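Local coordinates for protein metal-bound toxin (Helicobacter pylori, PDB 4NRN) that probably acts as an RNA-cleaving toxin of the RelE family, YafQ subfamily, in a toxin-antitoxin system, and binds two zinc ions, at residues M1-L14 against I71-L83. Numbering follows the deposited sequence.
Sequences MLTIETSKKFDKDL and IKKQENTLFLVRL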
ATOM      1  N   MET A   1       6.969   4.561 -15.081  1.00 24.07           N
ATOM      2  CA  MET A   1       6.148   4.402 -13.894  1.00 24.36           C
ATOM      3  C   MET A   1       5.568   2.994 -13.874  1.00 24.56           C
ATOM      4  O   MET A   1       5.010   2.539 -14.875  1.00 26.69           O
ATOM      5  CB  MET A   1       5.020   5.440 -13.875  1.00 27.56           C
ATOM      6  CG  MET A   1       4.265   5.474 -12.557  1.00 28.69           C
ATOM      7  SD  MET A   1       2.846   6.577 -12.463  1.00 24.29           S
ATOM      8  CE  MET A   1       2.654   6.656 -10.681  1.00 59.07           C
ATOM      9  N   LEU A   2       5.697   2.301 -12.744  1.00 18.73           N
ATOM     10  CA  LEU A   2       5.143   0.961 -12.615  1.00 17.66           C
ATOM     11  C   LEU A   2       3.633   0.984 -12.826  1.00 21.21           C
ATOM     12  O   LEU A   2       2.953   1.912 -12.374  1.00 24.20           O
ATOM     13  CB  LEU A   2       5.447   0.381 -11.233  1.00 25.93           C
ATOM     14  CG  LEU A   2       6.904   0.071 -10.902  1.00 23.21           C
ATOM     15  CD1 LEU A   2       7.032  -0.293  -9.444  1.00 21.30           C
ATOM     16  CD2 LEU A   2       7.428  -1.047 -11.791  1.00 17.16           C
ATOM     17  N   THR A   3       3.117  -0.023 -13.529  1.00 20.46           N
ATOM     18  CA  THR A   3       1.675  -0.243 -13.623  1.00 21.72           C
ATOM     19  C   THR A   3       1.143  -0.472 -12.216  1.00 19.91           C
ATOM     20  O   THR A   3       1.785  -1.139 -11.410  1.00 21.26           O
ATOM     21  CB  THR A   3       1.327  -1.454 -14.528  1.00 26.83           C
ATOM     22  OG1 THR A   3       1.600  -1.122 -15.895  1.00 32.56           O
ATOM     23  CG2 THR A   3      -0.148  -1.823 -14.408  1.00 23.32           C
ATOM     24  N   ILE A   4      -0.005   0.120 -11.910  1.00 22.19           N
ATOM     25  CA  ILE A   4      -0.579   0.025 -10.573  1.00 22.93           C
ATOM     26  C   ILE A   4      -1.839  -0.813 -10.631  1.00 21.64           C
ATOM     27  O   ILE A   4      -2.797  -0.453 -11.307  1.00 31.13           O
ATOM     28  CB  ILE A   4      -0.907   1.422  -9.987  1.00 21.91           C
ATOM     29  CG1 ILE A   4       0.352   2.284  -9.938  1.00 16.91           C
ATOM     30  CG2 ILE A   4      -1.514   1.301  -8.579  1.00 20.63           C
ATOM     31  CD1 ILE A   4       0.072   3.755  -9.948  1.00 15.72           C
ATOM     32  N   GLU A   5      -1.835  -1.938  -9.935  1.00 15.53           N
ATOM     33  CA  GLU A   5      -2.987  -2.824  -9.953  1.00 23.58           C
ATOM     34  C   GLU A   5      -3.401  -3.141  -8.534  1.00 18.95           C
ATOM     35  O   GLU A   5      -2.560  -3.237  -7.647  1.00 22.34           O
ATOM     36  CB  GLU A   5      -2.671  -4.114 -10.713  1.00 34.57           C
ATOM     37  CG  GLU A   5      -3.900  -4.725 -11.392  1.00 49.95           C
ATOM     38  CD  GLU A   5      -3.635  -6.078 -12.034  1.00 59.65           C
ATOM     39  OE1 GLU A   5      -2.567  -6.671 -11.776  1.00 56.74           O
ATOM     40  OE2 GLU A   5      -4.506  -6.552 -12.795  1.00 64.65           O
ATOM     41  N   THR A   6      -4.701  -3.302  -8.321  1.00 15.12           N
ATOM     42  CA  THR A   6      -5.204  -3.581  -6.990  1.00 16.55           C
ATOM     43  C   THR A   6      -5.781  -4.985  -6.915  1.00 23.34           C
ATOM     44  O   THR A   6      -6.102  -5.588  -7.933  1.00 29.47           O
ATOM     45  CB  THR A   6      -6.291  -2.573  -6.572  1.00 22.69           C
ATOM     46  OG1 THR A   6      -7.488  -2.807  -7.328  1.00 20.40           O
ATOM     47  CG2 THR A   6      -5.814  -1.145  -6.808  1.00 26.37           C
ATOM     48  N   SER A   7      -5.900  -5.498  -5.695  1.00 19.67           N
ATOM     49  CA  SER A   7      -6.618  -6.735  -5.426  1.00 17.09           C
ATOM     50  C   SER A   7      -8.096  -6.430  -5.174  1.00 20.88           C
ATOM     51  O   SER A   7      -8.485  -5.260  -5.009  1.00 17.81           O
ATOM     52  CB  SER A   7      -6.033  -7.417  -4.194  1.00 13.27           C
ATOM     53  OG  SER A   7      -6.402  -6.730  -3.007  1.00 13.24           O
ATOM     54  N   LYS A   8      -8.918  -7.477  -5.135  1.00 17.64           N
ATOM     55  CA  LYS A   8     -10.334  -7.324  -4.792  1.00 25.62           C
ATOM     56  C   LYS A   8     -10.520  -6.962  -3.306  1.00 28.40           C
ATOM     57  O   LYS A   8     -11.467  -6.257  -2.959  1.00 31.32           O
ATOM     58  CB  LYS A   8     -11.148  -8.578  -5.155  1.00 20.40           C
ATOM     59  CG  LYS A   8     -11.200  -8.913  -6.644  1.00 18.05           C
ATOM     60  CD  LYS A   8     -12.095 -10.141  -6.895  1.00 22.04           C
ATOM     61  CE  LYS A   8     -12.032 -10.610  -8.357  1.00 23.67           C
ATOM     62  NZ  LYS A   8     -12.881 -11.823  -8.640  1.00 24.20           N
ATOM     63  N   LYS A   9      -9.615  -7.432  -2.442  1.00 27.93           N
ATOM     64  CA  LYS A   9      -9.670  -7.101  -1.010  1.00 28.68           C
ATOM     65  C   LYS A   9      -9.265  -5.655  -0.776  1.00 23.82           C
ATOM     66  O   LYS A   9      -9.870  -4.965   0.034  1.00 17.42           O
ATOM     67  CB  LYS A   9      -8.768  -8.010  -0.167  1.00 27.98           C
ATOM     68  CG  LYS A   9      -9.196  -9.458  -0.110  1.00 40.16           C
ATOM     69  CD  LYS A   9      -8.126 -10.306   0.574  1.00 50.25           C
ATOM     70  CE  LYS A   9      -8.392 -11.804   0.405  1.00 45.91           C
ATOM     71  NZ  LYS A   9      -7.153 -12.622   0.547  1.00 40.03           N
ATOM     72  N   PHE A  10      -8.227  -5.206  -1.474  1.00 19.81           N
ATOM     73  CA  PHE A  10      -7.818  -3.819  -1.379  1.00 15.89           C
ATOM     74  C   PHE A  10      -8.962  -2.885  -1.753  1.00 22.77           C
ATOM     75  O   PHE A  10      -9.212  -1.888  -1.073  1.00 20.92           O
ATOM     76  CB  PHE A  10      -6.621  -3.525  -2.277  1.00 14.15           C
ATOM     77  CG  PHE A  10      -6.252  -2.070  -2.311  1.00 18.91           C
ATOM     78  CD1 PHE A  10      -5.273  -1.571  -1.467  1.00 18.14           C
ATOM     79  CD2 PHE A  10      -6.904  -1.195  -3.168  1.00 18.27           C
ATOM     80  CE1 PHE A  10      -4.935  -0.221  -1.490  1.00 19.76           C
ATOM     81  CE2 PHE A  10      -6.577   0.156  -3.196  1.00 21.48           C
ATOM     82  CZ  PHE A  10      -5.588   0.641  -2.353  1.00 22.14           C
ATOM     83  N   ASP A  11      -9.643  -3.194  -2.852  1.00 24.45           N
ATOM     84  CA  ASP A  11     -10.740  -2.348  -3.306  1.00 27.71           C
ATOM     85  C   ASP A  11     -11.808  -2.220  -2.213  1.00 23.21           C
ATOM     86  O   ASP A  11     -12.299  -1.123  -1.939  1.00 21.93           O
ATOM     87  CB  ASP A  11     -11.325  -2.879  -4.623  1.00 31.19           C
ATOM     88  CG  ASP A  11     -10.337  -2.782  -5.787  1.00 33.28           C
ATOM     89  OD1 ASP A  11      -9.424  -1.930  -5.734  1.00 25.23           O
ATOM     90  OD2 ASP A  11     -10.473  -3.559  -6.757  1.00 38.28           O
ATOM     91  N   LYS A  12     -12.148  -3.329  -1.568  1.00 21.11           N
ATOM     92  CA  LYS A  12     -13.112  -3.266  -0.480  1.00 26.50           C
ATOM     93  C   LYS A  12     -12.583  -2.434   0.693  1.00 27.34           C
ATOM     94  O   LYS A  12     -13.311  -1.607   1.238  1.00 26.84           O
ATOM     95  CB  LYS A  12     -13.546  -4.661  -0.032  1.00 27.86           C
ATOM     96  CG  LYS A  12     -14.331  -5.418  -1.096  1.00 37.60           C
ATOM     97  CD  LYS A  12     -14.523  -6.879  -0.726  1.00 41.56           C
ATOM     98  CE  LYS A  12     -15.289  -7.639  -1.805  1.00 45.35           C
ATOM     99  NZ  LYS A  12     -14.436  -7.984  -2.976  1.00 47.21           N
ATOM    100  N   ASP A  13     -11.323  -2.648   1.067  1.00 24.47           N
ATOM    101  CA  ASP A  13     -10.686  -1.885   2.151  1.00 26.76           C
ATOM    102  C   ASP A  13     -10.836  -0.377   1.947  1.00 29.99           C
ATOM    103  O   ASP A  13     -11.163   0.367   2.873  1.00 24.89           O
ATOM    104  CB  ASP A  13      -9.190  -2.212   2.242  1.00 19.63           C
ATOM    105  CG  ASP A  13      -8.921  -3.598   2.773  1.00 22.25           C
ATOM    106  OD1 ASP A  13      -9.872  -4.253   3.265  1.00 17.88           O
ATOM    107  OD2 ASP A  13      -7.747  -4.034   2.708  1.00 19.71           O
ATOM    108  N   LEU A  14     -10.571   0.067   0.724  1.00 32.96           N
ATOM    109  CA  LEU A  14     -10.576   1.481   0.400  1.00 32.40           C
ATOM    110  C   LEU A  14     -11.991   2.050   0.404  1.00 40.41           C
ATOM    111  O   LEU A  14     -12.246   3.077   1.042  1.00 44.92           O
ATOM    112  CB  LEU A  14      -9.918   1.704  -0.957  1.00 25.85           C
ATOM    113  CG  LEU A  14      -9.677   3.154  -1.367  1.00 30.08           C
ATOM    114  CD1 LEU A  14      -8.747   3.860  -0.386  1.00 17.50           C
ATOM    115  CD2 LEU A  14      -9.120   3.201  -2.781  1.00 32.74           C
ATOM    116  N   ILE A  71       5.795  -5.220  -5.255  1.00 19.78           N
ATOM    117  CA  ILE A  71       6.305  -4.836  -6.560  1.00 26.31           C
ATOM    118  C   ILE A  71       6.646  -6.088  -7.336  1.00 24.79           C
ATOM    119  O   ILE A  71       7.405  -6.934  -6.856  1.00 24.01           O
ATOM    120  CB  ILE A  71       7.554  -3.932  -6.482  1.00 41.04           C
ATOM    121  CG1 ILE A  71       7.205  -2.559  -5.898  1.00 44.32           C
ATOM    122  CG2 ILE A  71       8.166  -3.757  -7.867  1.00 43.88           C
ATOM    123  CD1 ILE A  71       8.290  -1.517  -6.130  1.00 41.31           C
ATOM    124  N   LYS A  72       6.058  -6.213  -8.523  1.00 30.19           N
ATOM    125  CA  LYS A  72       6.353  -7.310  -9.441  1.00 35.54           C
ATOM    126  C   LYS A  72       7.160  -6.771 -10.617  1.00 35.31           C
ATOM    127  O   LYS A  72       6.605  -6.517 -11.685  1.00 36.75           O
ATOM    128  CB  LYS A  72       5.054  -7.926  -9.962  1.00 42.25           C
ATOM    129  CG  LYS A  72       4.099  -8.400  -8.881  1.00 49.92           C
ATOM    130  CD  LYS A  72       4.356  -9.848  -8.524  1.00 60.64           C
ATOM    131  CE  LYS A  72       3.786 -10.778  -9.581  1.00 68.65           C
ATOM    132  NZ  LYS A  72       4.306 -12.165  -9.434  1.00 70.36           N
ATOM    133  N   LYS A  73       8.463  -6.591 -10.415  1.00 36.42           N
ATOM    134  CA  LYS A  73       9.330  -5.960 -11.412  1.00 37.91           C
ATOM    135  C   LYS A  73       9.339  -6.683 -12.756  1.00 43.01           C
ATOM    136  O   LYS A  73       9.569  -6.071 -13.800  1.00 41.93           O
ATOM    137  CB  LYS A  73      10.757  -5.844 -10.875  1.00 40.17           C
ATOM    138  CG  LYS A  73      10.938  -4.768  -9.803  1.00 44.67           C
ATOM    139  CD  LYS A  73      10.627  -3.374 -10.342  1.00 41.78           C
ATOM    140  CE  LYS A  73      11.370  -2.291  -9.573  1.00 32.58           C
ATOM    141  NZ  LYS A  73      12.819  -2.211  -9.911  1.00 26.98           N
ATOM    142  N   GLN A  74       9.082  -7.985 -12.717  1.00 51.42           N
ATOM    143  CA  GLN A  74       9.079  -8.828 -13.906  1.00 60.92           C
ATOM    144  C   GLN A  74       7.938  -8.450 -14.849  1.00 71.29           C
ATOM    145  O   GLN A  74       8.033  -8.625 -16.061  1.00 76.22           O
ATOM    146  CB  GLN A  74       8.958 -10.281 -13.464  1.00 59.56           C
ATOM    147  CG  GLN A  74       9.288 -10.432 -11.988  1.00 61.97           C
ATOM    148  CD  GLN A  74      10.118 -11.656 -11.684  1.00 70.11           C
ATOM    149  OE1 GLN A  74       9.783 -12.765 -12.094  1.00 74.35           O
ATOM    150  NE2 GLN A  74      11.208 -11.463 -10.952  1.00 70.79           N
ATOM    151  N   GLU A  75       6.862  -7.915 -14.285  1.00 73.29           N
ATOM    152  CA  GLU A  75       5.732  -7.453 -15.082  1.00 69.82           C
ATOM    153  C   GLU A  75       5.650  -5.923 -15.099  1.00 54.78           C
ATOM    154  O   GLU A  75       4.772  -5.352 -15.746  1.00 52.01           O
ATOM    155  CB  GLU A  75       4.427  -8.045 -14.539  1.00 77.76           C
ATOM    156  CG  GLU A  75       4.414  -9.565 -14.486  1.00 86.01           C
ATOM    157  CD  GLU A  75       3.679 -10.095 -13.270  1.00 92.69           C
ATOM    158  OE1 GLU A  75       4.258 -10.938 -12.556  1.00 97.93           O
ATOM    159  OE2 GLU A  75       2.533  -9.662 -13.018  1.00 92.74           O
ATOM    160  N   ASN A  76       6.572  -5.270 -14.392  1.00 43.32           N
ATOM    161  CA  ASN A  76       6.565  -3.815 -14.261  1.00 35.71           C
ATOM    162  C   ASN A  76       5.329  -3.354 -13.492  1.00 22.34           C
ATOM    163  O   ASN A  76       4.656  -2.406 -13.885  1.00 18.98           O
ATOM    164  CB  ASN A  76       6.617  -3.156 -15.647  1.00 47.45           C
ATOM    165  CG  ASN A  76       6.731  -1.641 -15.579  1.00 57.35           C
ATOM    166  OD1 ASN A  76       7.525  -1.102 -14.811  1.00 65.73           O
ATOM    167  ND2 ASN A  76       5.931  -0.945 -16.389  1.00 55.54           N
ATOM    168  N   THR A  77       5.025  -4.031 -12.395  1.00 20.99           N
ATOM    169  CA  THR A  77       3.763  -3.786 -11.710  1.00 25.65           C
ATOM    170  C   THR A  77       3.901  -3.595 -10.201  1.00 27.47           C
ATOM    171  O   THR A  77       4.576  -4.363  -9.519  1.00 28.09           O
ATOM    172  CB  THR A  77       2.727  -4.905 -12.011  1.00 25.28           C
ATOM    173  OG1 THR A  77       2.353  -4.845 -13.393  1.00 24.57           O
ATOM    174  CG2 THR A  77       1.474  -4.730 -11.163  1.00 24.85           C
ATOM    175  N   LEU A  78       3.257  -2.542  -9.702  1.00 26.77           N
ATOM    176  CA  LEU A  78       3.056  -2.333  -8.276  1.00 20.47           C
ATOM    177  C   LEU A  78       1.672  -2.859  -7.933  1.00 16.94           C
ATOM    178  O   LEU A  78       0.673  -2.363  -8.453  1.00 22.35           O
ATOM    179  CB  LEU A  78       3.159  -0.838  -7.940  1.00 23.55           C
ATOM    180  CG  LEU A  78       2.681  -0.390  -6.558  1.00 22.33           C
ATOM    181  CD1 LEU A  78       3.700  -0.794  -5.502  1.00 22.07           C
ATOM    182  CD2 LEU A  78       2.438   1.114  -6.536  1.00 19.50           C
ATOM    183  N   PHE A  79       1.614  -3.863  -7.065  1.00 15.92           N
ATOM    184  CA  PHE A  79       0.356  -4.522  -6.714  1.00 17.87           C
ATOM    185  C   PHE A  79      -0.131  -4.062  -5.333  1.00 21.67           C
ATOM    186  O   PHE A  79       0.542  -4.293  -4.334  1.00 24.34           O
ATOM    187  CB  PHE A  79       0.578  -6.043  -6.740  1.00 17.57           C
ATOM    188  CG  PHE A  79      -0.687  -6.867  -6.628  1.00 24.96           C
ATOM    189  CD1 PHE A  79      -1.751  -6.665  -7.495  1.00 29.30           C
ATOM    190  CD2 PHE A  79      -0.785  -7.885  -5.684  1.00 21.59           C
ATOM    191  CE1 PHE A  79      -2.901  -7.442  -7.400  1.00 27.27           C
ATOM    192  CE2 PHE A  79      -1.925  -8.668  -5.590  1.00 15.51           C
ATOM    193  CZ  PHE A  79      -2.982  -8.441  -6.442  1.00 23.80           C
ATOM    194  N   LEU A  80      -1.284  -3.400  -5.272  1.00 21.07           N
ATOM    195  CA  LEU A  80      -1.832  -2.967  -3.980  1.00 19.54           C
ATOM    196  C   LEU A  80      -2.712  -4.059  -3.358  1.00 17.35           C
ATOM    197  O   LEU A  80      -3.779  -4.394  -3.881  1.00 14.35           O
ATOM    198  CB  LEU A  80      -2.571  -1.622  -4.100  1.00 15.86           C
ATOM    199  CG  LEU A  80      -1.843  -0.522  -4.892  1.00 15.51           C
ATOM    200  CD1 LEU A  80      -2.657   0.769  -4.965  1.00 22.21           C
ATOM    201  CD2 LEU A  80      -0.462  -0.248  -4.331  1.00  9.82           C
ATOM    202  N   VAL A  81      -2.250  -4.596  -2.228  1.00 16.26           N
ATOM    203  CA  VAL A  81      -2.800  -5.832  -1.667  1.00 21.37           C
ATOM    204  C   VAL A  81      -3.852  -5.626  -0.567  1.00 22.78           C
ATOM    205  O   VAL A  81      -4.939  -6.195  -0.635  1.00 34.99           O
ATOM    206  CB  VAL A  81      -1.671  -6.796  -1.171  1.00 17.02           C
ATOM    207  CG1 VAL A  81      -2.253  -8.128  -0.745  1.00 15.11           C
ATOM    208  CG2 VAL A  81      -0.642  -7.011  -2.258  1.00 16.89           C
ATOM    209  N   ARG A  82      -3.532  -4.836   0.451  1.00 19.10           N
ATOM    210  CA  ARG A  82      -4.502  -4.539   1.504  1.00 18.59           C
ATOM    211  C   ARG A  82      -4.256  -3.143   2.063  1.00 24.43           C
ATOM    212  O   ARG A  82      -3.158  -2.606   1.950  1.00 25.10           O
ATOM    213  CB  ARG A  82      -4.435  -5.573   2.634  1.00 26.98           C
ATOM    214  CG  ARG A  82      -4.661  -7.044   2.226  1.00 26.43           C
ATOM    215  CD  ARG A  82      -6.125  -7.377   1.946  1.00 28.23           C
ATOM    216  NE  ARG A  82      -7.037  -6.738   2.895  1.00 30.25           N
ATOM    217  CZ  ARG A  82      -7.372  -7.252   4.073  1.00 37.15           C
ATOM    218  NH1 ARG A  82      -6.872  -8.418   4.452  1.00 45.56           N
ATOM    219  NH2 ARG A  82      -8.204  -6.599   4.875  1.00 37.96           N
ATOM    220  N   LEU A  83      -5.291  -2.555   2.652  1.00 25.18           N
ATOM    221  CA  LEU A  83      -5.214  -1.211   3.214  1.00 23.56           C
ATOM    222  C   LEU A  83      -6.063  -1.192   4.471  1.00 28.24           C
ATOM    223  O   LEU A  83      -7.284  -1.301   4.393  1.00 24.50           O
ATOM    224  CB  LEU A  83      -5.765  -0.186   2.224  1.00 19.07           C
ATOM    225  CG  LEU A  83      -5.587   1.276   2.612  1.00 25.51           C
ATOM    226  CD1 LEU A  83      -4.122   1.647   2.474  1.00 26.13           C
ATOM    227  CD2 LEU A  83      -6.455   2.169   1.737  1.00 27.50           C
TER
HETATM  228  O   HOH W   1       3.257  -2.968 -17.100  1.00 33.19           O
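Bends at chi2 (-76°) and chi3 (-40°) fold the Arg82 side chain back to Asp13, whose CG stands anti to its own carbonyl carbon (chi1 -71°). The guanidinium meets the carboxylate side-on: NE donates to the syn side of OD2 at 2.8 Å, and NH2 reaches OD1 at a longer 3.3 Å. The same Asp13 OD2 takes Leu83 N on its anti side at 2.9 Å; two donors thus grip OD2, and with NH2 on OD1 they hold the carboxylate and tie helix 8-14 to the strand. Ser7 OG, at the helix N-cap, donates to Val81 O (2.8 Å) and accepts from Phe10 N. Leu80 CB lies over one face of the Phe10 ring, 3.9 Å from its centroid, a CH-pi contact. Strands 3-6 and 77-84 pair in parallel: Thr3 N donates to Asn76 O, Leu78 N to Thr3 O (2.7 Å), Glu5 N to Leu78 O and Leu80 N to Glu5 O, the pattern running on to Ser7 N and Leu80 O. Ile4 CG2 packs on Leu80 CD1 at 3.8 Å. This structural packing, with Arg82's side chain about 12 Å from a bound zinc ion, joins the N-terminal strand and helix to the toxin's mixed sheet, where 3-6 is outermost, 65-72 flanks 77-84, and helix 24-35 covers Ile4.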